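NAD-dependent epimerase/dehydratase (Bacteroides thetaiotaomicron, PDB 3DHN) probably binds NAD or NADP in a Rossmann-fold domain and is tentatively assigned as an oxidoreductase or epimerase of the short-chain dehydrogenase type. Local coordinates at residues Lys5-Ile10 with Phe29-Val34; Gly14-Ala19 with Ile192-Tyr197; Leu25-Glu30 with Met201-Glu206; Ala68-Ser73 with Val104-Met109. One frame throughout, in Å; residues are numbered along the deposited sequence.

How the contacts relate
From the N terminus, contact 1 pairs strand 6-10 with strand 30-34 and closes the first beta-alpha-beta unit around helix 14-25. Contact 4 closes a loop that holds helix 87-101, bringing strand 106-110 beside 70-73 in the same sheet, whose strands here run parallel; 6-10 adjoins 70-73, and K6 and D69 join the two contacts. Contacts 2 and 3 close far longer loops, bringing helix 194-206 back to the start of helix 14-25 and to the turn after it. Contact 4 lies wholly within both loops. Contacts 2 and 3 cross each other, contact 2 also crosses contact 1, and contact 3 shares F29 and E30 with contact 1. The E204-R106 salt bridge ties contact 3 to contact 4.

Contact 1 (Lys5-Ile10 with Phe29-Val34); sequences KKIVLI and FEVTAV
I7 and V31 cross at a slant on one face of the parallel pair formed by strands 6-10 and 30-34. The CG1 arm of I7 stands between its own backbone N and carbonyl carbon (chi1 72°), which brings I7 CG1 to 3.9 Å from V31 CG2. The other V31 methyl, CG1, fills the hollow beside L9 CB at 4.1 Å, so the valine is wedged between two side chains of the neighbouring strand. L20, L21 and L25 of helix 14-25 close over this face. On the reverse face V8 reaches diagonally to V34, CG1 to CG2 at 3.8 Å, passing T32. At the strand entrance the F29 ring turns its edge to K5 O, with CD1 3.7 Å away.

Five backbone bonds join the strands, running from E30 N to K5 O at one end to V34 N to L9 O at the other. I7 O takes two donors: T32 N at 3.0 Å and a water that also contacts T32 OG1. The strands are those of the first beta-alpha-beta unit of the Rossmann fold; chemically, regular peptide bonding holds the register, aliphatic side chains pack under the helix, and a water bridges I7 O and T32 OG1.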
loop_
_atom_site.group_PDB
_atom_site.type_symbol
_atom_site.label_atom_id
_atom_site.label_comp_id
_atom_site.label_asym_id
_atom_site.label_seq_id
_atom_site.Cartn_x
_atom_site.Cartn_y
_atom_site.Cartn_z
ATOM N N LYS A 5 -15.285 1.663 -9.806
ATOM C CA LYS A 5 -15.561 0.348 -10.375
ATOM C C LYS A 5 -14.323 -0.283 -11.006
ATOM O O LYS A 5 -14.009 -1.443 -10.743
ATOM C CB LYS A 5 -16.682 0.441 -11.416
ATOM C CG LYS A 5 -18.050 0.783 -10.832
ATOM C CD LYS A 5 -19.103 0.978 -11.934
ATOM C CE LYS A 5 -19.331 -0.306 -12.731
ATOM N NZ LYS A 5 -20.279 -0.090 -13.865
ATOM N N LYS A 6 -13.618 0.480 -11.839
ATOM C CA LYS A 6 -12.419 -0.024 -12.497
ATOM C C LYS A 6 -11.145 0.465 -11.819
ATOM O O LYS A 6 -10.967 1.665 -11.607
ATOM C CB LYS A 6 -12.403 0.392 -13.968
ATOM C CG LYS A 6 -13.140 -0.561 -14.902
ATOM C CD LYS A 6 -12.853 -0.205 -16.359
ATOM C CE LYS A 6 -11.356 -0.281 -16.659
ATOM N NZ LYS A 6 -11.014 0.275 -18.000
ATOM N N ILE A 7 -10.259 -0.471 -11.496
ATOM C CA ILE A 7 -9.009 -0.138 -10.826
ATOM C C ILE A 7 -7.810 -0.905 -11.368
ATOM O O ILE A 7 -7.949 -1.962 -11.996
ATOM C CB ILE A 7 -9.087 -0.431 -9.299
ATOM C CG1 ILE A 7 -9.087 -1.943 -9.051
ATOM C CG2 ILE A 7 -10.354 0.169 -8.709
ATOM C CD1 ILE A 7 -9.115 -2.329 -7.576
ATOM N N VAL A 8 -6.629 -0.351 -11.116
ATOM C CA VAL A 8 -5.378 -0.971 -11.515
ATOM C C VAL A 8 -4.610 -1.263 -10.229
ATOM O O VAL A 8 -4.526 -0.410 -9.343
ATOM C CB VAL A 8 -4.520 -0.031 -12.367
ATOM C CG1 VAL A 8 -3.276 -0.769 -12.845
ATOM C CG2 VAL A 8 -5.328 0.496 -13.540
ATOM N N LEU A 9 -4.058 -2.469 -10.127
ATOM C CA LEU A 9 -3.290 -2.861 -8.953
ATOM C C LEU A 9 -1.860 -3.106 -9.417
ATOM O O LEU A 9 -1.584 -4.087 -10.114
ATOM C CB LEU A 9 -3.868 -4.143 -8.349
ATOM C CG LEU A 9 -3.847 -4.373 -6.831
ATOM C CD1 LEU A 9 -4.065 -5.859 -6.582
ATOM C CD2 LEU A 9 -2.540 -3.922 -6.205
ATOM N N ILE A 10 -0.955 -2.206 -9.053
ATOM C CA ILE A 10 0.447 -2.340 -9.438
ATOM C C ILE A 10 1.223 -3.148 -8.395
ATOM O O ILE A 10 1.243 -2.806 -7.204
ATOM C CB ILE A 10 1.099 -0.955 -9.622
ATOM C CG1 ILE A 10 0.421 -0.221 -10.789
ATOM C CG2 ILE A 10 2.592 -1.107 -9.886
ATOM C CD1 ILE A 10 0.909 1.195 -11.005
ATOM N N PHE A 29 -15.042 -5.630 -7.892
ATOM C CA PHE A 29 -14.258 -4.689 -8.676
ATOM C C PHE A 29 -13.653 -5.310 -9.921
ATOM O O PHE A 29 -13.302 -6.494 -9.935
ATOM C CB PHE A 29 -13.136 -4.097 -7.816
ATOM C CG PHE A 29 -13.618 -3.127 -6.779
ATOM C CD1 PHE A 29 -13.833 -1.791 -7.103
ATOM C CD2 PHE A 29 -13.897 -3.556 -5.492
ATOM C CE1 PHE A 29 -14.327 -0.895 -6.156
ATOM C CE2 PHE A 29 -14.393 -2.668 -4.535
ATOM C CZ PHE A 29 -14.606 -1.336 -4.869
ATOM N N GLU A 30 -13.537 -4.504 -10.970
ATOM C CA GLU A 30 -12.927 -4.954 -12.219
ATOM C C GLU A 30 -11.466 -4.551 -12.057
ATOM O O GLU A 30 -11.142 -3.368 -11.938
ATOM C CB GLU A 30 -13.590 -4.249 -13.401
ATOM C CG GLU A 30 -15.112 -4.346 -13.332
ATOM C CD GLU A 30 -15.749 -4.664 -14.667
ATOM O OE1 GLU A 30 -15.968 -3.729 -15.465
ATOM O OE2 GLU A 30 -16.025 -5.859 -14.916
ATOM N N VAL A 31 -10.578 -5.537 -12.048
ATOM C CA VAL A 31 -9.176 -5.257 -11.795
ATOM C C VAL A 31 -8.165 -5.576 -12.879
ATOM O O VAL A 31 -8.248 -6.613 -13.540
ATOM C CB VAL A 31 -8.716 -6.006 -10.503
ATOM C CG1 VAL A 31 -7.330 -5.539 -10.072
ATOM C CG2 VAL A 31 -9.729 -5.811 -9.390
ATOM N N THR A 32 -7.206 -4.671 -13.053
ATOM C CA THR A 32 -6.116 -4.878 -13.989
ATOM C C THR A 32 -4.882 -5.027 -13.101
ATOM O O THR A 32 -4.381 -4.048 -12.533
ATOM C CB THR A 32 -5.912 -3.689 -14.942
ATOM O OG1 THR A 32 -7.070 -3.540 -15.772
ATOM C CG2 THR A 32 -4.699 -3.929 -15.830
ATOM N N ALA A 33 -4.411 -6.262 -12.958
ATOM C CA ALA A 33 -3.246 -6.544 -12.134
ATOM C C ALA A 33 -1.979 -6.458 -12.962
ATOM O O ALA A 33 -1.891 -7.051 -14.033
ATOM C CB ALA A 33 -3.370 -7.931 -11.509
ATOM N N VAL A 34 -0.998 -5.715 -12.461
ATOM C CA VAL A 34 0.270 -5.560 -13.160
ATOM C C VAL A 34 1.359 -6.244 -12.345
ATOM O O VAL A 34 1.598 -5.887 -11.187
ATOM C CB VAL A 34 0.630 -4.073 -13.342
ATOM C CG1 VAL A 34 1.789 -3.939 -14.309
ATOM C CG2 VAL A 34 -0.581 -3.301 -13.845
HETATM O O HOH W 1 -9.343 -2.443 -14.555
#

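Contact 2 (Gly14-Ala19 with Ile192-Tyr197); sequences GFVGSA and ISVEDY
V194 is the central side chain of this contact, pushing its CG1 methyl against the first turns of helix 14-25. With CG1 anti to the backbone N (chi1 167°), that methyl reaches A19 CB at 3.4 Å, closer than carbon atoms usually pack, and also sits 3.5 Å from F15 O. V194 CG2, the other branch, lies 4.2 Å from F15 CB, so the valine fits between F15 and A19, one helical turn apart. V16 adds a second apolar patch: its CG1 is 4.2 Å from Y197 CE1 and meets the ring at an oblique angle, while its CG2 faces V194 more loosely.

None of the polar bonds joins the two segments; some lie within a segment, others lead to the rest of the chain. G14 O accepts from both S18 N and S18 OG, which approach from opposite faces of the carbonyl plane; the hydroxyl bond measures 2.7 Å. On the partner segment S193 is the N-cap of helix 194-206, its OG accepting from D196 N at 2.8 Å. The hydroxyl of Y197 is engaged by F160 O, and its ring stacks on that of F160.

The contact therefore sets the start of helix 194-206, just after strand 191-193, against the N-terminal half of helix 14-25, the helix of the first beta-alpha-beta unit. M166 of the adjoining strand 165-167 touches V16, V194 and Y197, and P168 lies against F15, so the short parallel pair 165-167 and 191-193 flanks the junction of the two helices.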
loop_
_atom_site.group_PDB
_atom_site.type_symbol
_atom_site.label_atom_id
_atom_site.label_comp_id
_atom_site.label_asym_id
_atom_site.label_seq_id
_atom_site.Cartn_x
_atom_site.Cartn_y
_atom_site.Cartn_z
ATOM N N GLY A 14 3.180 -11.262 -4.264
ATOM C CA GLY A 14 3.654 -11.310 -2.892
ATOM C C GLY A 14 2.487 -11.486 -1.930
ATOM O O GLY A 14 1.330 -11.547 -2.351
ATOM N N PHE A 15 2.770 -11.581 -0.636
ATOM C CA PHE A 15 1.692 -11.739 0.331
ATOM C C PHE A 15 0.681 -10.579 0.234
ATOM O O PHE A 15 -0.524 -10.800 0.087
ATOM C CB PHE A 15 2.250 -11.803 1.762
ATOM C CG PHE A 15 3.016 -13.064 2.071
ATOM C CD1 PHE A 15 2.554 -14.305 1.630
ATOM C CD2 PHE A 15 4.181 -13.016 2.836
ATOM C CE1 PHE A 15 3.240 -15.478 1.945
ATOM C CE2 PHE A 15 4.875 -14.183 3.161
ATOM C CZ PHE A 15 4.402 -15.417 2.715
ATOM N N VAL A 16 1.175 -9.344 0.291
ATOM C CA VAL A 16 0.288 -8.179 0.254
ATOM C C VAL A 16 -0.424 -7.944 -1.083
ATOM O O VAL A 16 -1.638 -7.751 -1.110
ATOM C CB VAL A 16 1.042 -6.895 0.673
ATOM C CG1 VAL A 16 0.085 -5.719 0.739
ATOM C CG2 VAL A 16 1.690 -7.101 2.031
ATOM N N GLY A 17 0.329 -7.959 -2.179
ATOM C CA GLY A 17 -0.259 -7.752 -3.496
ATOM C C GLY A 17 -1.328 -8.779 -3.833
ATOM O O GLY A 17 -2.366 -8.446 -4.423
ATOM N N SER A 18 -1.082 -10.029 -3.453
ATOM C CA SER A 18 -2.029 -11.106 -3.709
ATOM C C SER A 18 -3.266 -10.943 -2.830
ATOM O O SER A 18 -4.386 -11.152 -3.289
ATOM C CB SER A 18 -1.376 -12.468 -3.436
ATOM O OG SER A 18 -0.204 -12.623 -4.226
ATOM N N ALA A 19 -3.063 -10.570 -1.569
ATOM C CA ALA A 19 -4.181 -10.371 -0.648
ATOM C C ALA A 19 -5.112 -9.254 -1.142
ATOM O O ALA A 19 -6.333 -9.342 -0.983
ATOM C CB ALA A 19 -3.659 -10.031 0.748
ATOM N N ILE A 192 -0.610 -6.910 12.610
ATOM C CA ILE A 192 -1.824 -7.011 11.820
ATOM C C ILE A 192 -1.637 -8.129 10.793
ATOM O O ILE A 192 -0.512 -8.416 10.369
ATOM C CB ILE A 192 -2.123 -5.685 11.063
ATOM C CG1 ILE A 192 -3.545 -5.712 10.491
ATOM C CG2 ILE A 192 -1.099 -5.466 9.954
ATOM C CD1 ILE A 192 -4.630 -5.720 11.581
ATOM N N SER A 193 -2.732 -8.763 10.393
ATOM C CA SER A 193 -2.636 -9.814 9.389
ATOM C C SER A 193 -2.666 -9.163 8.014
ATOM O O SER A 193 -3.212 -8.067 7.843
ATOM C CB SER A 193 -3.805 -10.794 9.489
ATOM O OG SER A 193 -5.004 -10.213 9.008
ATOM N N VAL A 194 -2.070 -9.842 7.039
ATOM C CA VAL A 194 -2.043 -9.363 5.667
ATOM C C VAL A 194 -3.476 -9.303 5.140
ATOM O O VAL A 194 -3.846 -8.378 4.423
ATOM C CB VAL A 194 -1.220 -10.310 4.767
ATOM C CG1 VAL A 194 -1.472 -9.991 3.311
ATOM C CG2 VAL A 194 0.260 -10.160 5.076
ATOM N N GLU A 195 -4.283 -10.288 5.514
ATOM C CA GLU A 195 -5.669 -10.335 5.072
ATOM C C GLU A 195 -6.496 -9.163 5.629
ATOM O O GLU A 195 -7.277 -8.546 4.898
ATOM C CB GLU A 195 -6.306 -11.670 5.475
ATOM C CG GLU A 195 -5.722 -12.901 4.772
ATOM C CD GLU A 195 -4.297 -13.220 5.198
ATOM O OE1 GLU A 195 -3.914 -12.858 6.331
ATOM O OE2 GLU A 195 -3.565 -13.858 4.407
ATOM N N ASP A 196 -6.324 -8.847 6.911
ATOM C CA ASP A 196 -7.078 -7.725 7.488
ATOM C C ASP A 196 -6.605 -6.383 6.944
ATOM O O ASP A 196 -7.404 -5.443 6.814
ATOM C CB ASP A 196 -7.014 -7.729 9.021
ATOM C CG ASP A 196 -8.152 -8.525 9.649
ATOM O OD1 ASP A 196 -9.272 -8.499 9.086
ATOM O OD2 ASP A 196 -7.941 -9.165 10.710
ATOM N N TYR A 197 -5.315 -6.289 6.617
ATOM C CA TYR A 197 -4.775 -5.056 6.047
ATOM C C TYR A 197 -5.397 -4.829 4.665
ATOM O O TYR A 197 -5.718 -3.696 4.288
ATOM C CB TYR A 197 -3.244 -5.140 5.936
ATOM C CG TYR A 197 -2.617 -3.999 5.166
ATOM C CD1 TYR A 197 -2.562 -4.013 3.769
ATOM C CD2 TYR A 197 -2.102 -2.887 5.838
ATOM C CE1 TYR A 197 -2.005 -2.940 3.059
ATOM C CE2 TYR A 197 -1.548 -1.817 5.148
ATOM C CZ TYR A 197 -1.496 -1.847 3.758
ATOM O OH TYR A 197 -0.920 -0.791 3.079
#

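Contact 3 (Leu25-Glu30 with Met201-Glu206); sequences LNRGFE and MIDELE
D203 OD1 is gripped by both terminal nitrogens of R27, with NH2 modelled at 2.5 Å, so short that its length is doubtful, and NH1 at 2.8 Å in a weaker, more bent bond. The carboxylate stands nearly upright to the guanidinium, their planes 76° apart, and the one oxygen sits near the guanidinium edge. E206 OE2 adds a long salt bridge to R27 NH2 at 3.8 Å. The arginine chain bends at chi3 (71°) and runs past I202 in the opposite direction, with I202 CG2 3.7 Å above one guanidinium face. R27 NH1 is also engaged by E23 and by the carbonyl of A199.

Deeper in, L205 CD2 rests over one face of the F29 ring, 4.0 Å from its centroid, a CH-pi contact. I202 CG2 lies between this ring and the arginine, 3.8 Å from F29 CE2, while E206 CB lies at the ring's edge. G28, at positive phi, ends helix 14-25 in a Schellman motif, and F29 follows directly.

A salt-bridge network round one arginine thus borders an apolar core on the helix. The arginine charge would be expected to favour ionised D203 and, more weakly, E206, and probably offsets part of their negative charge.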
loop_
_atom_site.group_PDB
_atom_site.type_symbol
_atom_site.label_atom_id
_atom_site.label_comp_id
_atom_site.label_asym_id
_atom_site.label_seq_id
_atom_site.Cartn_x
_atom_site.Cartn_y
_atom_site.Cartn_z
ATOM N N LEU A 25 -11.416 -8.469 -6.034
ATOM C CA LEU A 25 -12.261 -9.231 -6.950
ATOM C C LEU A 25 -13.482 -9.766 -6.207
ATOM O O LEU A 25 -14.599 -9.724 -6.724
ATOM C CB LEU A 25 -11.474 -10.389 -7.568
ATOM C CG LEU A 25 -10.319 -9.983 -8.489
ATOM C CD1 LEU A 25 -9.426 -11.187 -8.750
ATOM C CD2 LEU A 25 -10.878 -9.420 -9.801
ATOM N N ASN A 26 -13.267 -10.253 -4.988
ATOM C CA ASN A 26 -14.351 -10.798 -4.175
ATOM C C ASN A 26 -15.431 -9.764 -3.863
ATOM O O ASN A 26 -16.548 -10.116 -3.479
ATOM C CB ASN A 26 -13.806 -11.348 -2.846
ATOM C CG ASN A 26 -13.069 -12.668 -3.007
ATOM O OD1 ASN A 26 -12.573 -13.234 -2.030
ATOM N ND2 ASN A 26 -12.996 -13.168 -4.234
ATOM N N ARG A 27 -15.098 -8.490 -4.023
ATOM C CA ARG A 27 -16.058 -7.441 -3.716
ATOM C C ARG A 27 -16.634 -6.713 -4.925
ATOM O O ARG A 27 -17.172 -5.607 -4.810
ATOM C CB ARG A 27 -15.447 -6.475 -2.693
ATOM C CG ARG A 27 -15.322 -7.120 -1.312
ATOM C CD ARG A 27 -14.432 -6.348 -0.343
ATOM N NE ARG A 27 -15.030 -5.096 0.117
ATOM C CZ ARG A 27 -14.525 -4.343 1.091
ATOM N NH1 ARG A 27 -13.409 -4.711 1.712
ATOM N NH2 ARG A 27 -15.134 -3.220 1.450
ATOM N N GLY A 28 -16.505 -7.346 -6.085
ATOM C CA GLY A 28 -17.084 -6.805 -7.299
ATOM C C GLY A 28 -16.328 -5.815 -8.152
ATOM O O GLY A 28 -16.916 -5.229 -9.059
ATOM N N PHE A 29 -15.042 -5.630 -7.892
ATOM C CA PHE A 29 -14.258 -4.689 -8.676
ATOM C C PHE A 29 -13.653 -5.310 -9.921
ATOM O O PHE A 29 -13.302 -6.494 -9.935
ATOM C CB PHE A 29 -13.136 -4.097 -7.816
ATOM C CG PHE A 29 -13.618 -3.127 -6.779
ATOM C CD1 PHE A 29 -13.833 -1.791 -7.103
ATOM C CD2 PHE A 29 -13.897 -3.556 -5.492
ATOM C CE1 PHE A 29 -14.327 -0.895 -6.156
ATOM C CE2 PHE A 29 -14.393 -2.668 -4.535
ATOM C CZ PHE A 29 -14.606 -1.336 -4.869
ATOM N N GLU A 30 -13.537 -4.504 -10.970
ATOM C CA GLU A 30 -12.927 -4.954 -12.219
ATOM C C GLU A 30 -11.466 -4.551 -12.057
ATOM O O GLU A 30 -11.142 -3.368 -11.938
ATOM C CB GLU A 30 -13.590 -4.249 -13.401
ATOM C CG GLU A 30 -15.112 -4.346 -13.332
ATOM C CD GLU A 30 -15.749 -4.664 -14.667
ATOM O OE1 GLU A 30 -15.968 -3.729 -15.465
ATOM O OE2 GLU A 30 -16.025 -5.859 -14.916
HETATM N N MSE A 201 -7.856 -1.744 3.218
HETATM C CA MSE A 201 -7.477 -0.984 2.028
HETATM C C MSE A 201 -8.630 -0.912 1.024
HETATM O O MSE A 201 -8.890 0.144 0.451
HETATM C CB MSE A 201 -6.250 -1.612 1.359
HETATM C CG MSE A 201 -5.791 -0.896 0.100
HETATM SE SE MSE A 201 -5.075 0.890 0.414
HETATM C CE MSE A 201 -3.191 0.517 0.093
ATOM N N ILE A 202 -9.312 -2.028 0.788
ATOM C CA ILE A 202 -10.431 -2.003 -0.152
ATOM C C ILE A 202 -11.622 -1.234 0.434
ATOM O O ILE A 202 -12.418 -0.666 -0.305
ATOM C CB ILE A 202 -10.850 -3.425 -0.587
ATOM C CG1 ILE A 202 -9.655 -4.129 -1.239
ATOM C CG2 ILE A 202 -11.978 -3.347 -1.638
ATOM C CD1 ILE A 202 -8.969 -3.294 -2.328
ATOM N N ASP A 203 -11.735 -1.209 1.761
ATOM C CA ASP A 203 -12.798 -0.440 2.421
ATOM C C ASP A 203 -12.579 1.055 2.120
ATOM O O ASP A 203 -13.537 1.793 1.864
ATOM C CB ASP A 203 -12.754 -0.632 3.939
ATOM C CG ASP A 203 -13.472 -1.884 4.398
ATOM O OD1 ASP A 203 -13.987 -2.636 3.537
ATOM O OD2 ASP A 203 -13.522 -2.109 5.623
ATOM N N GLU A 204 -11.315 1.492 2.167
ATOM C CA GLU A 204 -10.960 2.890 1.900
ATOM C C GLU A 204 -11.209 3.220 0.430
ATOM O O GLU A 204 -11.591 4.334 0.080
ATOM C CB GLU A 204 -9.488 3.141 2.267
ATOM C CG GLU A 204 -8.981 4.564 2.019
ATOM C CD GLU A 204 -9.826 5.644 2.689
ATOM O OE1 GLU A 204 -10.376 5.395 3.781
ATOM O OE2 GLU A 204 -9.928 6.757 2.129
ATOM N N LEU A 205 -10.994 2.232 -0.427
ATOM C CA LEU A 205 -11.215 2.385 -1.857
ATOM C C LEU A 205 -12.713 2.505 -2.155
ATOM O O LEU A 205 -13.146 3.388 -2.898
ATOM C CB LEU A 205 -10.656 1.173 -2.592
ATOM C CG LEU A 205 -11.018 1.044 -4.076
ATOM C CD1 LEU A 205 -10.169 1.999 -4.902
ATOM C CD2 LEU A 205 -10.801 -0.389 -4.522
ATOM N N GLU A 206 -13.502 1.613 -1.565
ATOM C CA GLU A 206 -14.943 1.590 -1.781
ATOM C C GLU A 206 -15.701 2.742 -1.101
ATOM O O GLU A 206 -16.613 3.316 -1.692
ATOM C CB GLU A 206 -15.501 0.241 -1.322
ATOM C CG GLU A 206 -16.974 0.016 -1.628
ATOM C CD GLU A 206 -17.440 -1.375 -1.219
ATOM O OE1 GLU A 206 -17.151 -2.351 -1.947
ATOM O OE2 GLU A 206 -18.086 -1.493 -0.158
#

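Contact 4 (Ala68-Ser73 with Val104-Met109); sequences ADAVIS and VNRFLM
V71 O accepts from L108 N at 2.9 Å, and L108 O in turn accepts from S73 N at the same length, in the parallel pairing of strands 70-73 and 106-110 that lies in the middle of the Rossmann-fold sheet. A third bond, V71 N to R106 O at 3.1 Å, starts the series. Between these bonds the alpha hydrogens point at the same carbonyls: I72 CA lies 3.1 Å from L108 O. D69 and R106 turn their charges to other partners, D69 to the backbone of K5 and K6, R106 to E204 and D156.

Away from the backbone, one face carries V71, F107, S73 and M109 beneath helix 87-101. A chi1 of 174° sets the F107 ring trans to its own N and lets it lean over strand 70-73, with CD1 4.0 Å from V71 CG1 and CE1 3.8 Å from S73 CB. The opposite face belongs to I72 and L108, which are packed under I202, M201 and E204 of helix 194-206. Helices thus close over both sides of this strand pair, as in the three-layer alpha/beta/alpha arrangement of Rossmann folds. Ahead of strand 106-110, V104 points toward segment 68-73, its CG1 near A68 O. Under helix 194-206, I72 CG1 meets the CD1 methyl of L108 at 4.0 Å.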
loop_
_atom_site.group_PDB
_atom_site.type_symbol
_atom_site.label_atom_id
_atom_site.label_comp_id
_atom_site.label_asym_id
_atom_site.label_seq_id
_atom_site.Cartn_x
_atom_site.Cartn_y
_atom_site.Cartn_z
ATOM N N ALA A 68 -8.710 4.193 -15.684
ATOM C CA ALA A 68 -9.043 3.671 -14.371
ATOM C C ALA A 68 -9.690 4.720 -13.470
ATOM O O ALA A 68 -9.414 5.917 -13.583
ATOM C CB ALA A 68 -7.789 3.113 -13.709
ATOM N N ASP A 69 -10.563 4.250 -12.582
ATOM C CA ASP A 69 -11.247 5.114 -11.627
ATOM C C ASP A 69 -10.281 5.418 -10.471
ATOM O O ASP A 69 -10.345 6.482 -9.857
ATOM C CB ASP A 69 -12.506 4.414 -11.089
ATOM C CG ASP A 69 -13.560 4.166 -12.178
ATOM O OD1 ASP A 69 -14.557 3.463 -11.896
ATOM O OD2 ASP A 69 -13.401 4.678 -13.310
ATOM N N ALA A 70 -9.389 4.472 -10.183
ATOM C CA ALA A 70 -8.395 4.620 -9.118
ATOM C C ALA A 70 -7.265 3.614 -9.302
ATOM O O ALA A 70 -7.423 2.590 -9.986
ATOM C CB ALA A 70 -9.045 4.420 -7.745
ATOM N N VAL A 71 -6.124 3.913 -8.691
ATOM C CA VAL A 71 -4.957 3.044 -8.770
ATOM C C VAL A 71 -4.406 2.762 -7.376
ATOM O O VAL A 71 -4.282 3.666 -6.553
ATOM C CB VAL A 71 -3.823 3.688 -9.609
ATOM C CG1 VAL A 71 -2.528 2.876 -9.468
ATOM C CG2 VAL A 71 -4.232 3.762 -11.072
ATOM N N ILE A 72 -4.091 1.496 -7.119
ATOM C CA ILE A 72 -3.507 1.079 -5.855
ATOM C C ILE A 72 -2.151 0.485 -6.211
ATOM O O ILE A 72 -2.053 -0.343 -7.121
ATOM C CB ILE A 72 -4.329 -0.031 -5.161
ATOM C CG1 ILE A 72 -5.735 0.467 -4.835
ATOM C CG2 ILE A 72 -3.606 -0.493 -3.892
ATOM C CD1 ILE A 72 -6.665 -0.638 -4.332
ATOM N N SER A 73 -1.103 0.912 -5.512
ATOM C CA SER A 73 0.224 0.381 -5.773
ATOM C C SER A 73 0.795 -0.360 -4.567
ATOM O O SER A 73 0.877 0.199 -3.467
ATOM C CB SER A 73 1.188 1.496 -6.178
ATOM O OG SER A 73 2.505 0.979 -6.323
ATOM N N VAL A 104 -5.881 10.026 -13.559
ATOM C CA VAL A 104 -6.672 9.476 -12.454
ATOM C C VAL A 104 -6.563 10.401 -11.240
ATOM O O VAL A 104 -5.507 10.982 -10.970
ATOM C CB VAL A 104 -6.219 8.044 -12.074
ATOM C CG1 VAL A 104 -5.724 7.298 -13.318
ATOM C CG2 VAL A 104 -5.177 8.090 -11.000
ATOM N N ASN A 105 -7.664 10.534 -10.511
ATOM C CA ASN A 105 -7.721 11.425 -9.360
ATOM C C ASN A 105 -7.548 10.783 -7.982
ATOM O O ASN A 105 -7.479 11.498 -6.980
ATOM C CB ASN A 105 -9.048 12.190 -9.389
ATOM C CG ASN A 105 -9.284 12.910 -10.713
ATOM O OD1 ASN A 105 -8.471 13.731 -11.144
ATOM N ND2 ASN A 105 -10.405 12.602 -11.361
ATOM N N ARG A 106 -7.475 9.456 -7.930
ATOM C CA ARG A 106 -7.337 8.740 -6.661
ATOM C C ARG A 106 -6.221 7.693 -6.705
ATOM O O ARG A 106 -6.238 6.785 -7.538
ATOM C CB ARG A 106 -8.664 8.061 -6.328
ATOM C CG ARG A 106 -8.696 7.309 -5.017
ATOM C CD ARG A 106 -9.176 8.176 -3.860
ATOM N NE ARG A 106 -9.593 7.337 -2.740
ATOM C CZ ARG A 106 -9.557 7.703 -1.463
ATOM N NH1 ARG A 106 -9.127 8.912 -1.116
ATOM N NH2 ARG A 106 -9.929 6.840 -0.526
ATOM N N PHE A 107 -5.263 7.814 -5.789
ATOM C CA PHE A 107 -4.123 6.900 -5.726
ATOM C C PHE A 107 -3.903 6.419 -4.295
ATOM O O PHE A 107 -3.749 7.235 -3.386
ATOM C CB PHE A 107 -2.873 7.637 -6.239
ATOM C CG PHE A 107 -1.584 6.865 -6.098
ATOM C CD1 PHE A 107 -1.375 5.687 -6.805
ATOM C CD2 PHE A 107 -0.552 7.355 -5.299
ATOM C CE1 PHE A 107 -0.160 5.009 -6.719
ATOM C CE2 PHE A 107 0.666 6.682 -5.206
ATOM C CZ PHE A 107 0.863 5.513 -5.918
ATOM N N LEU A 108 -3.911 5.101 -4.095
ATOM C CA LEU A 108 -3.687 4.517 -2.766
ATOM C C LEU A 108 -2.384 3.723 -2.796
ATOM O O LEU A 108 -2.146 2.933 -3.712
ATOM C CB LEU A 108 -4.846 3.603 -2.368
ATOM C CG LEU A 108 -6.234 4.255 -2.291
ATOM C CD1 LEU A 108 -6.970 4.049 -3.618
ATOM C CD2 LEU A 108 -7.028 3.635 -1.157
HETATM N N MSE A 109 -1.541 3.927 -1.793
HETATM C CA MSE A 109 -0.247 3.259 -1.753
HETATM C C MSE A 109 0.006 2.447 -0.488
HETATM O O MSE A 109 -0.333 2.866 0.614
HETATM C CB MSE A 109 0.856 4.316 -1.904
HETATM C CG MSE A 109 2.280 3.781 -2.042
HETATM SE SE MSE A 109 3.608 5.217 -2.178
HETATM C CE MSE A 109 5.230 4.171 -2.008
#